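Local coordinates for gram-negative insecticidal protein (Chromobacterium piscinae, PDB 6FBM), which kills insects as a bacterial toxin of the MACPF and beta-tripod families and probably acts by forming pores in membranes, at residues Asn12-Thr17 against Val129-Ser134; Leu105-Thr110 against Arg235-Gly240; Leu181-Ala186 against Met204-Leu209. All blocks are in the same frame, centred on the assembly; numbering follows the deposited sequence.

Interaction 1: Asn12-Thr17 against Val129-Ser134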
ATOM      1  N   ASN A  12     -16.924 -11.486   9.307  1.00 13.78           N
ATOM      2  CA  ASN A  12     -15.482 -11.303   9.199  1.00 12.89           C
ATOM      3  C   ASN A  12     -14.731 -11.547  10.525  1.00 12.08           C
ATOM      4  O   ASN A  12     -13.539 -11.263  10.602  1.00 12.00           O
ATOM      5  CB  ASN A  12     -15.188  -9.871   8.694  1.00 12.82           C
ATOM      6  CG  ASN A  12     -15.536  -8.823   9.733  1.00 13.26           C
ATOM      7  OD1 ASN A  12     -16.367  -9.060  10.593  1.00 12.88           O
ATOM      8  ND2 ASN A  12     -14.965  -7.684   9.616  1.00 13.94           N
ATOM      9  N   LEU A  13     -15.409 -12.047  11.560  1.00 10.64           N
ATOM     10  CA  LEU A  13     -14.752 -12.284  12.839  1.00  9.81           C
ATOM     11  C   LEU A  13     -13.839 -13.482  12.646  1.00  9.81           C
ATOM     12  O   LEU A  13     -14.298 -14.530  12.255  1.00  9.24           O
ATOM     13  CB  LEU A  13     -15.753 -12.631  13.934  1.00  9.45           C
ATOM     14  CG  LEU A  13     -15.159 -12.908  15.331  1.00  9.29           C
ATOM     15  CD1 LEU A  13     -14.707 -11.612  16.036  1.00  9.13           C
ATOM     16  CD2 LEU A  13     -16.181 -13.703  16.144  1.00  9.09           C
ATOM     17  N   PRO A  14     -12.529 -13.304  12.899  1.00 10.14           N
ATOM     18  CA  PRO A  14     -11.641 -14.444  12.765  1.00 10.22           C
ATOM     19  C   PRO A  14     -12.051 -15.619  13.672  1.00 10.54           C
ATOM     20  O   PRO A  14     -12.483 -15.432  14.824  1.00 10.70           O
ATOM     21  CB  PRO A  14     -10.291 -13.867  13.187  1.00 10.28           C
ATOM     22  CG  PRO A  14     -10.353 -12.437  12.840  1.00 10.05           C
ATOM     23  CD  PRO A  14     -11.779 -12.037  13.130  1.00 10.02           C
ATOM     24  N   GLY A  15     -11.964 -16.816  13.100  1.00 10.79           N
ATOM     25  CA  GLY A  15     -12.410 -18.031  13.752  1.00 10.77           C
ATOM     26  C   GLY A  15     -13.738 -18.544  13.240  1.00 10.95           C
ATOM     27  O   GLY A  15     -13.988 -19.758  13.285  1.00 10.38           O
ATOM     28  N   VAL A  16     -14.592 -17.653  12.740  1.00 11.37           N
ATOM     29  CA  VAL A  16     -15.931 -18.051  12.374  1.00 12.18           C
ATOM     30  C   VAL A  16     -15.954 -19.204  11.386  1.00 12.95           C
ATOM     31  O   VAL A  16     -16.835 -20.052  11.473  1.00 13.91           O
ATOM     32  CB  VAL A  16     -16.753 -16.876  11.815  1.00 12.66           C
ATOM     33  CG1 VAL A  16     -18.076 -17.359  11.243  1.00 12.95           C
ATOM     34  CG2 VAL A  16     -17.098 -15.893  12.920  1.00 13.11           C
ATOM     35  N   THR A  17     -15.000 -19.243  10.458  1.00 13.68           N
ATOM     36  CA  THR A  17     -14.965 -20.272   9.414  1.00 13.84           C
ATOM     37  C   THR A  17     -14.591 -21.618   9.971  1.00 13.92           C
ATOM     38  O   THR A  17     -14.791 -22.618   9.303  1.00 13.52           O
ATOM     39  CB  THR A  17     -13.945 -19.965   8.305  1.00 13.90           C
ATOM     40  OG1 THR A  17     -12.636 -19.852   8.887  1.00 14.30           O
ATOM     41  CG2 THR A  17     -14.306 -18.663   7.568  1.00 14.20           C
ATOM     42  N   VAL A 129      -5.321 -16.060  23.873  1.00 16.02           N
ATOM     43  CA  VAL A 129      -6.723 -16.061  23.492  1.00 16.39           C
ATOM     44  C   VAL A 129      -7.191 -14.635  23.320  1.00 16.46           C
ATOM     45  O   VAL A 129      -6.931 -13.800  24.174  1.00 15.37           O
ATOM     46  CB  VAL A 129      -7.617 -16.714  24.574  1.00 16.89           C
ATOM     47  CG1 VAL A 129      -9.092 -16.716  24.147  1.00 16.62           C
ATOM     48  CG2 VAL A 129      -7.133 -18.137  24.902  1.00 17.62           C
ATOM     49  N   LEU A 130      -7.839 -14.350  22.201  1.00 16.44           N
ATOM     50  CA  LEU A 130      -8.532 -13.085  22.024  1.00 15.48           C
ATOM     51  C   LEU A 130     -10.019 -13.277  22.358  1.00 15.20           C
ATOM     52  O   LEU A 130     -10.596 -12.482  23.092  1.00 15.80           O
ATOM     53  CB  LEU A 130      -8.331 -12.576  20.590  1.00 15.38           C
ATOM     54  CG  LEU A 130      -6.863 -12.462  20.171  1.00 16.09           C
ATOM     55  CD1 LEU A 130      -6.767 -12.171  18.699  1.00 16.39           C
ATOM     56  CD2 LEU A 130      -6.093 -11.415  20.961  1.00 15.95           C
ATOM     57  N   TRP A 131     -10.639 -14.313  21.801  1.00 13.70           N
ATOM     58  CA  TRP A 131     -12.016 -14.639  22.122  1.00 12.55           C
ATOM     59  C   TRP A 131     -12.299 -16.106  21.939  1.00 11.93           C
ATOM     60  O   TRP A 131     -11.495 -16.830  21.346  1.00 11.83           O
ATOM     61  CB  TRP A 131     -12.992 -13.823  21.267  1.00 12.39           C
ATOM     62  CG  TRP A 131     -12.695 -13.867  19.839  1.00 12.18           C
ATOM     63  CD1 TRP A 131     -13.115 -14.803  18.969  1.00 12.28           C
ATOM     64  CD2 TRP A 131     -11.937 -12.915  19.093  1.00 11.96           C
ATOM     65  NE1 TRP A 131     -12.683 -14.488  17.676  1.00 12.46           N
ATOM     66  CE2 TRP A 131     -11.989 -13.306  17.740  1.00 12.29           C
ATOM     67  CE3 TRP A 131     -11.302 -11.724  19.421  1.00 11.73           C
ATOM     68  CZ2 TRP A 131     -11.326 -12.611  16.741  1.00 12.23           C
ATOM     69  CZ3 TRP A 131     -10.662 -11.020  18.436  1.00 11.62           C
ATOM     70  CH2 TRP A 131     -10.674 -11.460  17.109  1.00 12.17           C
ATOM     71  N   TYR A 132     -13.433 -16.535  22.490  1.00 11.12           N
ATOM     72  CA  TYR A 132     -13.974 -17.848  22.268  1.00 11.08           C
ATOM     73  C   TYR A 132     -15.191 -17.664  21.379  1.00 11.13           C
ATOM     74  O   TYR A 132     -15.902 -16.663  21.478  1.00 10.75           O
ATOM     75  CB  TYR A 132     -14.370 -18.510  23.590  1.00 11.12           C
ATOM     76  CG  TYR A 132     -13.264 -18.601  24.633  1.00 10.95           C
ATOM     77  CD1 TYR A 132     -12.384 -19.684  24.632  1.00 11.38           C
ATOM     78  CD2 TYR A 132     -13.114 -17.644  25.646  1.00 10.73           C
ATOM     79  CE1 TYR A 132     -11.365 -19.809  25.580  1.00 11.74           C
ATOM     80  CE2 TYR A 132     -12.095 -17.750  26.598  1.00 11.24           C
ATOM     81  CZ  TYR A 132     -11.212 -18.836  26.568  1.00 11.56           C
ATOM     82  OH  TYR A 132     -10.169 -18.990  27.501  1.00 11.95           O
ATOM     83  N   ILE A 133     -15.405 -18.610  20.481  1.00 11.23           N
ATOM     84  CA  ILE A 133     -16.648 -18.687  19.733  1.00 11.68           C
ATOM     85  C   ILE A 133     -17.242 -20.018  20.147  1.00 13.41           C
ATOM     86  O   ILE A 133     -16.507 -21.004  20.314  1.00 14.74           O
ATOM     87  CB  ILE A 133     -16.472 -18.653  18.207  1.00 10.65           C
ATOM     88  CG1 ILE A 133     -15.440 -17.588  17.803  1.00 10.72           C
ATOM     89  CG2 ILE A 133     -17.815 -18.415  17.547  1.00 10.07           C
ATOM     90  CD1 ILE A 133     -15.104 -17.559  16.339  1.00 10.57           C
ATOM     91  N   SER A 134     -18.554 -20.041  20.356  1.00 14.43           N
ATOM     92  CA  SER A 134     -19.234 -21.274  20.737  1.00 15.20           C
ATOM     93  C   SER A 134     -20.546 -21.390  19.996  1.00 14.23           C
ATOM     94  O   SER A 134     -21.163 -20.395  19.643  1.00 14.52           O
ATOM     95  CB  SER A 134     -19.454 -21.322  22.240  1.00 16.23           C
ATOM     96  OG  SER A 134     -20.211 -20.199  22.661  1.00 19.38           O
TER
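The carbonyl O of Pro14 takes the indole N-H of Trp131, NE1 to O 3.0 Å, with an N-H...O angle of 150°. The donor comes nearly head-on to the carbonyl, and the oxygen lies in the indole plane at the ring's edge. While the edge is held by this bond, Leu13 comes in obliquely near the rim of the indole, its CD1 3.6 Å from Trp131 CZ2. The two side chains run past each other in opposite directions. Pro14 meets the same corner of the indole, the two side chains crossing at about a right angle with Pro14 CD 3.7 Å from Trp131 CZ2. The loop 12-17 makes a type II beta turn from Leu13 to Val16, and strand 120-134 of the curled antiparallel MACPF sheet meets it from a classic beta bulge, in which Leu130 and Trp131 both face Val177. Gly15 takes the third position of the turn, with the positive phi (103°) that suits glycine there. Here Ile133 CD1 presses on the backbone, 3.5 Å from Gly15 C. An extended second torsion (chi2 175°) sends CD1 out to the turn, where it also meets Leu13 CD2 tip to tip at 4.0 Å. Strand 55-60 also meets the turn: Tyr57 touches Leu13 and Pro14, and Phe59 and Pro60 touch Val16.

Interaction 2: Leu105-Thr110 against Arg235-Gly240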
ATOM      1  N   LEU A 105       2.508 -35.240  17.163  1.00 19.52           N
ATOM      2  CA  LEU A 105       3.752 -35.887  17.613  1.00 19.38           C
ATOM      3  C   LEU A 105       4.938 -35.636  16.702  1.00 18.30           C
ATOM      4  O   LEU A 105       6.008 -35.276  17.184  1.00 19.16           O
ATOM      5  CB  LEU A 105       3.576 -37.394  17.780  1.00 19.49           C
ATOM      6  CG  LEU A 105       2.666 -37.824  18.920  1.00 19.77           C
ATOM      7  CD1 LEU A 105       2.439 -39.320  18.813  1.00 20.79           C
ATOM      8  CD2 LEU A 105       3.265 -37.481  20.265  1.00 19.33           C
ATOM      9  N   SER A 106       4.763 -35.834  15.404  1.00 17.62           N
ATOM     10  CA  SER A 106       5.864 -35.621  14.455  1.00 17.73           C
ATOM     11  C   SER A 106       6.072 -34.162  14.120  1.00 17.46           C
ATOM     12  O   SER A 106       7.117 -33.794  13.625  1.00 17.99           O
ATOM     13  CB  SER A 106       5.691 -36.462  13.194  1.00 17.06           C
ATOM     14  OG  SER A 106       5.968 -37.798  13.524  1.00 16.62           O
ATOM     15  N   VAL A 107       5.069 -33.337  14.370  1.00 18.24           N
ATOM     16  CA  VAL A 107       5.241 -31.895  14.355  1.00 18.98           C
ATOM     17  C   VAL A 107       6.153 -31.497  15.528  1.00 19.71           C
ATOM     18  O   VAL A 107       7.107 -30.750  15.329  1.00 19.93           O
ATOM     19  CB  VAL A 107       3.883 -31.140  14.377  1.00 18.12           C
ATOM     20  CG1 VAL A 107       4.076 -29.630  14.660  1.00 18.29           C
ATOM     21  CG2 VAL A 107       3.169 -31.378  13.052  1.00 18.20           C
ATOM     22  N   ASP A 108       5.880 -32.038  16.712  1.00 20.39           N
ATOM     23  CA  ASP A 108       6.581 -31.647  17.940  1.00 21.62           C
ATOM     24  C   ASP A 108       7.929 -32.326  18.201  1.00 21.91           C
ATOM     25  O   ASP A 108       8.790 -31.734  18.851  1.00 23.12           O
ATOM     26  CB  ASP A 108       5.688 -31.902  19.157  1.00 21.64           C
ATOM     27  CG  ASP A 108       4.453 -31.009  19.182  1.00 21.81           C
ATOM     28  OD1 ASP A 108       4.463 -29.897  18.580  1.00 22.83           O
ATOM     29  OD2 ASP A 108       3.459 -31.439  19.801  1.00 21.61           O
ATOM     30  N   PHE A 109       8.092 -33.567  17.740  1.00 21.90           N
ATOM     31  CA  PHE A 109       9.255 -34.400  18.067  1.00 21.17           C
ATOM     32  C   PHE A 109       9.742 -35.147  16.845  1.00 20.26           C
ATOM     33  O   PHE A 109       8.946 -35.531  15.991  1.00 20.28           O
ATOM     34  CB  PHE A 109       8.889 -35.446  19.123  1.00 21.07           C
ATOM     35  CG  PHE A 109       8.197 -34.884  20.327  1.00 20.98           C
ATOM     36  CD1 PHE A 109       8.860 -34.034  21.187  1.00 20.97           C
ATOM     37  CD2 PHE A 109       6.877 -35.216  20.596  1.00 21.50           C
ATOM     38  CE1 PHE A 109       8.226 -33.530  22.308  1.00 21.40           C
ATOM     39  CE2 PHE A 109       6.224 -34.710  21.701  1.00 21.70           C
ATOM     40  CZ  PHE A 109       6.899 -33.858  22.561  1.00 21.95           C
ATOM     41  N   THR A 110      11.045 -35.393  16.771  1.00 20.81           N
ATOM     42  CA  THR A 110      11.592 -36.226  15.702  1.00 19.94           C
ATOM     43  C   THR A 110      11.072 -37.639  15.907  1.00 19.56           C
ATOM     44  O   THR A 110      10.740 -38.051  17.007  1.00 18.80           O
ATOM     45  CB  THR A 110      13.125 -36.291  15.675  1.00 19.77           C
ATOM     46  OG1 THR A 110      13.611 -36.849  16.909  1.00 20.79           O
ATOM     47  CG2 THR A 110      13.751 -34.911  15.418  1.00 20.44           C
ATOM     48  N   ARG A 235      11.525 -27.617  19.403  1.00 20.21           N
ATOM     49  CA  ARG A 235      10.806 -26.967  18.308  1.00 19.94           C
ATOM     50  C   ARG A 235       9.835 -25.930  18.846  1.00 19.71           C
ATOM     51  O   ARG A 235       9.358 -26.032  19.992  1.00 21.61           O
ATOM     52  CB  ARG A 235      10.062 -28.010  17.481  1.00 19.54           C
ATOM     53  CG  ARG A 235      10.990 -28.866  16.644  1.00 19.86           C
ATOM     54  CD  ARG A 235      10.284 -30.047  16.050  1.00 20.13           C
ATOM     55  NE  ARG A 235      11.123 -30.837  15.153  1.00 21.34           N
ATOM     56  CZ  ARG A 235      10.693 -31.880  14.424  1.00 20.93           C
ATOM     57  NH1 ARG A 235       9.432 -32.300  14.513  1.00 20.03           N
ATOM     58  NH2 ARG A 235      11.538 -32.539  13.628  1.00 21.72           N
ATOM     59  N   LEU A 236       9.586 -24.920  18.020  1.00 18.64           N
ATOM     60  CA  LEU A 236       8.587 -23.900  18.290  1.00 18.08           C
ATOM     61  C   LEU A 236       7.593 -23.877  17.118  1.00 17.80           C
ATOM     62  O   LEU A 236       7.983 -23.581  15.999  1.00 18.30           O
ATOM     63  CB  LEU A 236       9.256 -22.542  18.442  1.00 17.42           C
ATOM     64  CG  LEU A 236       8.338 -21.414  18.893  1.00 17.04           C
ATOM     65  CD1 LEU A 236       7.720 -21.699  20.245  1.00 16.85           C
ATOM     66  CD2 LEU A 236       9.153 -20.135  18.965  1.00 17.34           C
ATOM     67  N   THR A 237       6.330 -24.217  17.381  1.00 17.40           N
ATOM     68  CA  THR A 237       5.284 -24.203  16.372  1.00 17.22           C
ATOM     69  C   THR A 237       4.201 -23.192  16.756  1.00 16.70           C
ATOM     70  O   THR A 237       3.736 -23.156  17.903  1.00 16.86           O
ATOM     71  CB  THR A 237       4.662 -25.593  16.219  1.00 16.98           C
ATOM     72  OG1 THR A 237       5.693 -26.520  15.915  1.00 16.38           O
ATOM     73  CG2 THR A 237       3.691 -25.647  15.056  1.00 17.47           C
ATOM     74  N   ALA A 238       3.805 -22.377  15.784  1.00 15.26           N
ATOM     75  CA  ALA A 238       2.825 -21.330  16.005  1.00 14.94           C
ATOM     76  C   ALA A 238       1.519 -21.746  15.338  1.00 14.90           C
ATOM     77  O   ALA A 238       1.522 -22.146  14.187  1.00 15.24           O
ATOM     78  CB  ALA A 238       3.323 -20.017  15.437  1.00 14.30           C
ATOM     79  N   THR A 239       0.424 -21.658  16.061  1.00 15.37           N
ATOM     80  CA  THR A 239      -0.892 -21.805  15.453  1.00 16.40           C
ATOM     81  C   THR A 239      -1.546 -20.455  15.581  1.00 17.16           C
ATOM     82  O   THR A 239      -1.818 -20.014  16.690  1.00 16.65           O
ATOM     83  CB  THR A 239      -1.738 -22.871  16.156  1.00 15.26           C
ATOM     84  OG1 THR A 239      -1.011 -24.084  16.161  1.00 14.49           O
ATOM     85  CG2 THR A 239      -3.005 -23.104  15.421  1.00 15.02           C
ATOM     86  N   GLY A 240      -1.768 -19.807  14.440  1.00 18.19           N
ATOM     87  CA  GLY A 240      -2.304 -18.461  14.388  1.00 18.69           C
ATOM     88  C   GLY A 240      -1.154 -17.498  14.579  1.00 18.78           C
ATOM     89  O   GLY A 240      -0.061 -17.892  14.926  1.00 18.56           O
TER
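Arg235 supplies the polar part of the contact, reaching from strand 232-239 to the C-terminal end of helix 102-108. Its NH1 donates to the carbonyl O of Val107 at 2.9 Å with an N-H...O angle of 147°, and more weakly to the O of Ser106, also 2.9 Å from NH1. The bond to Val107 comes from above the carbonyl plane rather than along a lone pair. Both oxygens lie at the guanidinium edge, near its plane, that of Val107 tilted 18° from it. The side chain is extended from CG to NE, which carries the charged end across the last turn of the helix.

Nonpolar and van der Waals contacts follow the same arginine. Its CD passes 3.6 Å from Asp108 O, a carbonyl that accepts a hydrogen bond from Ser184 OG on the adjacent strand. One guanidinium face lies against the backbone at Phe109 and Thr110, and Thr110 CG2 approaches Arg235 NH2 to 3.7 Å, the two side chains crossing at about a right angle. Thr110 OG1 itself turns to Asp113 N, capping the next helix. Farther along the strand, Val107 CG1 touches Thr237 OG1 at 3.7 Å, again crosswise.

Phe109 is the first residue to leave helical geometry, so the arginine meets main-chain oxygens at a helix end, where the helix dipole places partial negative charge. The positive guanidinium is therefore probably favoured there electrostatically, without a carboxylate across the contact: Asp108 OD1 stays 6.9 Å from Arg235 NH1.

Interaction 3: Leu181-Ala186 against Met204-Leu209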
ATOM      1  N   LEU A 181       1.678 -20.600  20.888  1.00 14.79           N
ATOM      2  CA  LEU A 181       3.011 -21.134  20.644  1.00 14.35           C
ATOM      3  C   LEU A 181       3.169 -22.437  21.393  1.00 14.21           C
ATOM      4  O   LEU A 181       2.773 -22.532  22.548  1.00 13.77           O
ATOM      5  CB  LEU A 181       4.072 -20.148  21.095  1.00 14.83           C
ATOM      6  CG  LEU A 181       4.125 -18.837  20.313  1.00 15.16           C
ATOM      7  CD1 LEU A 181       5.276 -18.006  20.838  1.00 15.41           C
ATOM      8  CD2 LEU A 181       4.267 -19.053  18.811  1.00 14.55           C
ATOM      9  N   ASP A 182       3.742 -23.428  20.705  1.00 14.19           N
ATOM     10  CA  ASP A 182       4.056 -24.743  21.244  1.00 14.31           C
ATOM     11  C   ASP A 182       5.552 -24.884  21.283  1.00 15.43           C
ATOM     12  O   ASP A 182       6.197 -24.989  20.242  1.00 17.40           O
ATOM     13  CB  ASP A 182       3.527 -25.822  20.337  1.00 13.68           C
ATOM     14  CG  ASP A 182       2.026 -25.940  20.399  1.00 14.20           C
ATOM     15  OD1 ASP A 182       1.427 -25.270  21.229  1.00 14.60           O
ATOM     16  OD2 ASP A 182       1.429 -26.682  19.597  1.00 15.55           O
ATOM     17  N   TYR A 183       6.121 -24.859  22.486  1.00 15.72           N
ATOM     18  CA  TYR A 183       7.541 -25.051  22.689  1.00 15.11           C
ATOM     19  C   TYR A 183       7.658 -26.484  23.101  1.00 15.70           C
ATOM     20  O   TYR A 183       7.386 -26.835  24.252  1.00 16.02           O
ATOM     21  CB  TYR A 183       7.996 -24.096  23.782  1.00 14.58           C
ATOM     22  CG  TYR A 183       9.480 -24.062  24.091  1.00 13.68           C
ATOM     23  CD1 TYR A 183      10.379 -23.482  23.218  1.00 13.34           C
ATOM     24  CD2 TYR A 183       9.948 -24.514  25.304  1.00 13.58           C
ATOM     25  CE1 TYR A 183      11.718 -23.429  23.534  1.00 13.77           C
ATOM     26  CE2 TYR A 183      11.286 -24.436  25.626  1.00 13.68           C
ATOM     27  CZ  TYR A 183      12.166 -23.891  24.744  1.00 13.60           C
ATOM     28  OH  TYR A 183      13.487 -23.821  25.076  1.00 13.56           O
ATOM     29  N   SER A 184       8.021 -27.333  22.153  1.00 16.66           N
ATOM     30  CA  SER A 184       8.041 -28.781  22.407  1.00 17.60           C
ATOM     31  C   SER A 184       9.468 -29.308  22.506  1.00 17.73           C
ATOM     32  O   SER A 184      10.330 -28.961  21.679  1.00 17.94           O
ATOM     33  CB  SER A 184       7.243 -29.530  21.336  1.00 17.46           C
ATOM     34  OG  SER A 184       7.898 -29.479  20.093  1.00 17.80           O
ATOM     35  N   ALA A 185       9.717 -30.153  23.512  1.00 17.78           N
ATOM     36  CA  ALA A 185      11.082 -30.609  23.779  1.00 17.13           C
ATOM     37  C   ALA A 185      11.129 -32.104  23.994  1.00 17.17           C
ATOM     38  O   ALA A 185      10.337 -32.671  24.785  1.00 17.65           O
ATOM     39  CB  ALA A 185      11.693 -29.876  24.969  1.00 16.85           C
ATOM     40  N   ALA A 186      12.051 -32.739  23.271  1.00 15.80           N
ATOM     41  CA  ALA A 186      12.475 -34.095  23.559  1.00 16.22           C
ATOM     42  C   ALA A 186      13.774 -33.985  24.353  1.00 16.16           C
ATOM     43  O   ALA A 186      14.822 -33.669  23.782  1.00 14.87           O
ATOM     44  CB  ALA A 186      12.708 -34.855  22.272  1.00 16.57           C
ATOM     45  N   MET A 204      10.778 -22.067  32.107  1.00 24.46           N
ATOM     46  CA  MET A 204      11.736 -20.960  32.177  1.00 22.25           C
ATOM     47  C   MET A 204      12.442 -20.764  30.865  1.00 19.83           C
ATOM     48  O   MET A 204      12.676 -19.629  30.456  1.00 18.34           O
ATOM     49  CB  MET A 204      12.741 -21.178  33.328  1.00 23.95           C
ATOM     50  CG  MET A 204      12.095 -21.203  34.727  1.00 25.40           C
ATOM     51  SD  MET A 204      10.921 -19.849  35.035  1.00 28.55           S
ATOM     52  CE  MET A 204       9.761 -20.607  36.157  1.00 29.34           C
ATOM     53  N   SER A 205      12.809 -21.843  30.184  1.00 18.62           N
ATOM     54  CA  SER A 205      13.490 -21.708  28.902  1.00 17.91           C
ATOM     55  C   SER A 205      12.570 -20.989  27.920  1.00 18.23           C
ATOM     56  O   SER A 205      12.988 -20.015  27.270  1.00 16.92           O
ATOM     57  CB  SER A 205      13.922 -23.054  28.364  1.00 17.43           C
ATOM     58  OG  SER A 205      14.634 -22.890  27.155  1.00 16.89           O
ATOM     59  N   TYR A 206      11.311 -21.434  27.847  1.00 17.74           N
ATOM     60  CA  TYR A 206      10.333 -20.786  26.978  1.00 17.72           C
ATOM     61  C   TYR A 206      10.188 -19.317  27.368  1.00 17.68           C
ATOM     62  O   TYR A 206      10.293 -18.446  26.526  1.00 18.46           O
ATOM     63  CB  TYR A 206       8.955 -21.490  27.004  1.00 18.38           C
ATOM     64  CG  TYR A 206       7.924 -20.685  26.273  1.00 18.47           C
ATOM     65  CD1 TYR A 206       7.888 -20.664  24.881  1.00 17.99           C
ATOM     66  CD2 TYR A 206       7.017 -19.871  26.980  1.00 18.80           C
ATOM     67  CE1 TYR A 206       6.959 -19.878  24.221  1.00 17.93           C
ATOM     68  CE2 TYR A 206       6.090 -19.088  26.315  1.00 18.46           C
ATOM     69  CZ  TYR A 206       6.074 -19.092  24.953  1.00 17.90           C
ATOM     70  OH  TYR A 206       5.170 -18.311  24.316  1.00 19.53           O
ATOM     71  N   LYS A 207       9.960 -19.048  28.644  1.00 16.59           N
ATOM     72  CA  LYS A 207       9.741 -17.664  29.110  1.00 16.10           C
ATOM     73  C   LYS A 207      10.915 -16.729  28.894  1.00 15.62           C
ATOM     74  O   LYS A 207      10.705 -15.559  28.653  1.00 16.14           O
ATOM     75  CB  LYS A 207       9.299 -17.627  30.569  1.00 15.90           C
ATOM     76  CG  LYS A 207       7.866 -18.057  30.711  1.00 16.33           C
ATOM     77  CD  LYS A 207       7.402 -18.009  32.158  1.00 17.42           C
ATOM     78  CE  LYS A 207       5.911 -18.328  32.233  1.00 17.96           C
ATOM     79  NZ  LYS A 207       5.542 -18.644  33.640  1.00 19.08           N
ATOM     80  N   ALA A 208      12.132 -17.234  28.986  1.00 16.46           N
ATOM     81  CA  ALA A 208      13.324 -16.428  28.694  1.00 17.66           C
ATOM     82  C   ALA A 208      13.432 -16.149  27.211  1.00 17.95           C
ATOM     83  O   ALA A 208      13.855 -15.065  26.790  1.00 16.92           O
ATOM     84  CB  ALA A 208      14.585 -17.126  29.173  1.00 17.60           C
ATOM     85  N   LEU A 209      13.034 -17.132  26.419  1.00 18.37           N
ATOM     86  CA  LEU A 209      13.102 -17.042  24.975  1.00 17.68           C
ATOM     87  C   LEU A 209      12.237 -15.925  24.432  1.00 18.24           C
ATOM     88  O   LEU A 209      12.672 -15.142  23.601  1.00 19.59           O
ATOM     89  CB  LEU A 209      12.655 -18.377  24.390  1.00 16.95           C
ATOM     90  CG  LEU A 209      12.991 -18.712  22.999  1.00 16.35           C
ATOM     91  CD1 LEU A 209      14.474 -18.588  22.699  1.00 16.28           C
ATOM     92  CD2 LEU A 209      12.571 -20.165  22.792  1.00 16.59           C
TER
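The hydroxyls of Tyr183 and Ser205 meet in a short hydrogen bond, OH to OG 2.6 Å, between strand 179-187 and helix 198-209. One face of the Tyr183 ring takes Tyr206 CB in a CH-pi contact, 4.0 Å from the ring centroid. Leu209 CD2 reaches the ring obliquely, 3.5 Å from Tyr183 CE1. The two tyrosines slide past each other in opposite directions, with Tyr206 CD1 3.6 Å from Tyr183 CB. Their rings are neither stacked nor edge-to-face, the centroids being 5.7 Å apart and the planes at 55°. Leu181, two residues earlier on the same strand face, lies crosswise to Tyr206 at the phenol end, where its CD1 comes within 3.5 Å of Tyr206 OH, near the plane of that ring.

Both tyrosines hold CG anti to the main-chain nitrogen (chi1 -176° in Tyr183); starting from strand and helix, they run on to different ends, Tyr183 toward Ser205 and Tyr206 toward Leu181. A second shell fixes the polar ends: Ser205 OG also bonds Arg229 NE, and Tyr206 OH bonds Glu126 OE2 on the adjacent strand. These buried hydroxyls thus have partners beyond the hydrophobic contacts. Phe228 of helix 220-230 packs on Tyr183, and Phe259 of helix 255-269 touches both Leu181 and Tyr206.

Strand and helix axes pass 9.9 Å apart at 135°. Helix 198-209 lies in the chain between the neighbouring antiparallel strands 179-187 and 232-239, the place of one of the helical clusters that in MACPF relatives unfold into membrane-spanning hairpins, so it probably belongs to such a cluster.

All three contacts reach one curled antiparallel sheet of the MACPF region. Interactions 2 and 3 touch directly, their centres about 11 Å apart: strands 179-187 and 232-239 are neighbours, with Asp182 N 2.8 Å from Thr237 O, and Phe109 CE1 of interaction 2 packs 3.4 Å from Ala185 O of interaction 3. Along the chain, interaction 3 is nested within the loop that interaction 2 closes. Interaction 1 stands apart, its centre about 23 Å from that of interaction 2 and about 26 Å from that of interaction 3. Its strand 120-134 nevertheless pairs with strand 179-187, so the sheet itself connects the N-terminal loop to the other two contacts.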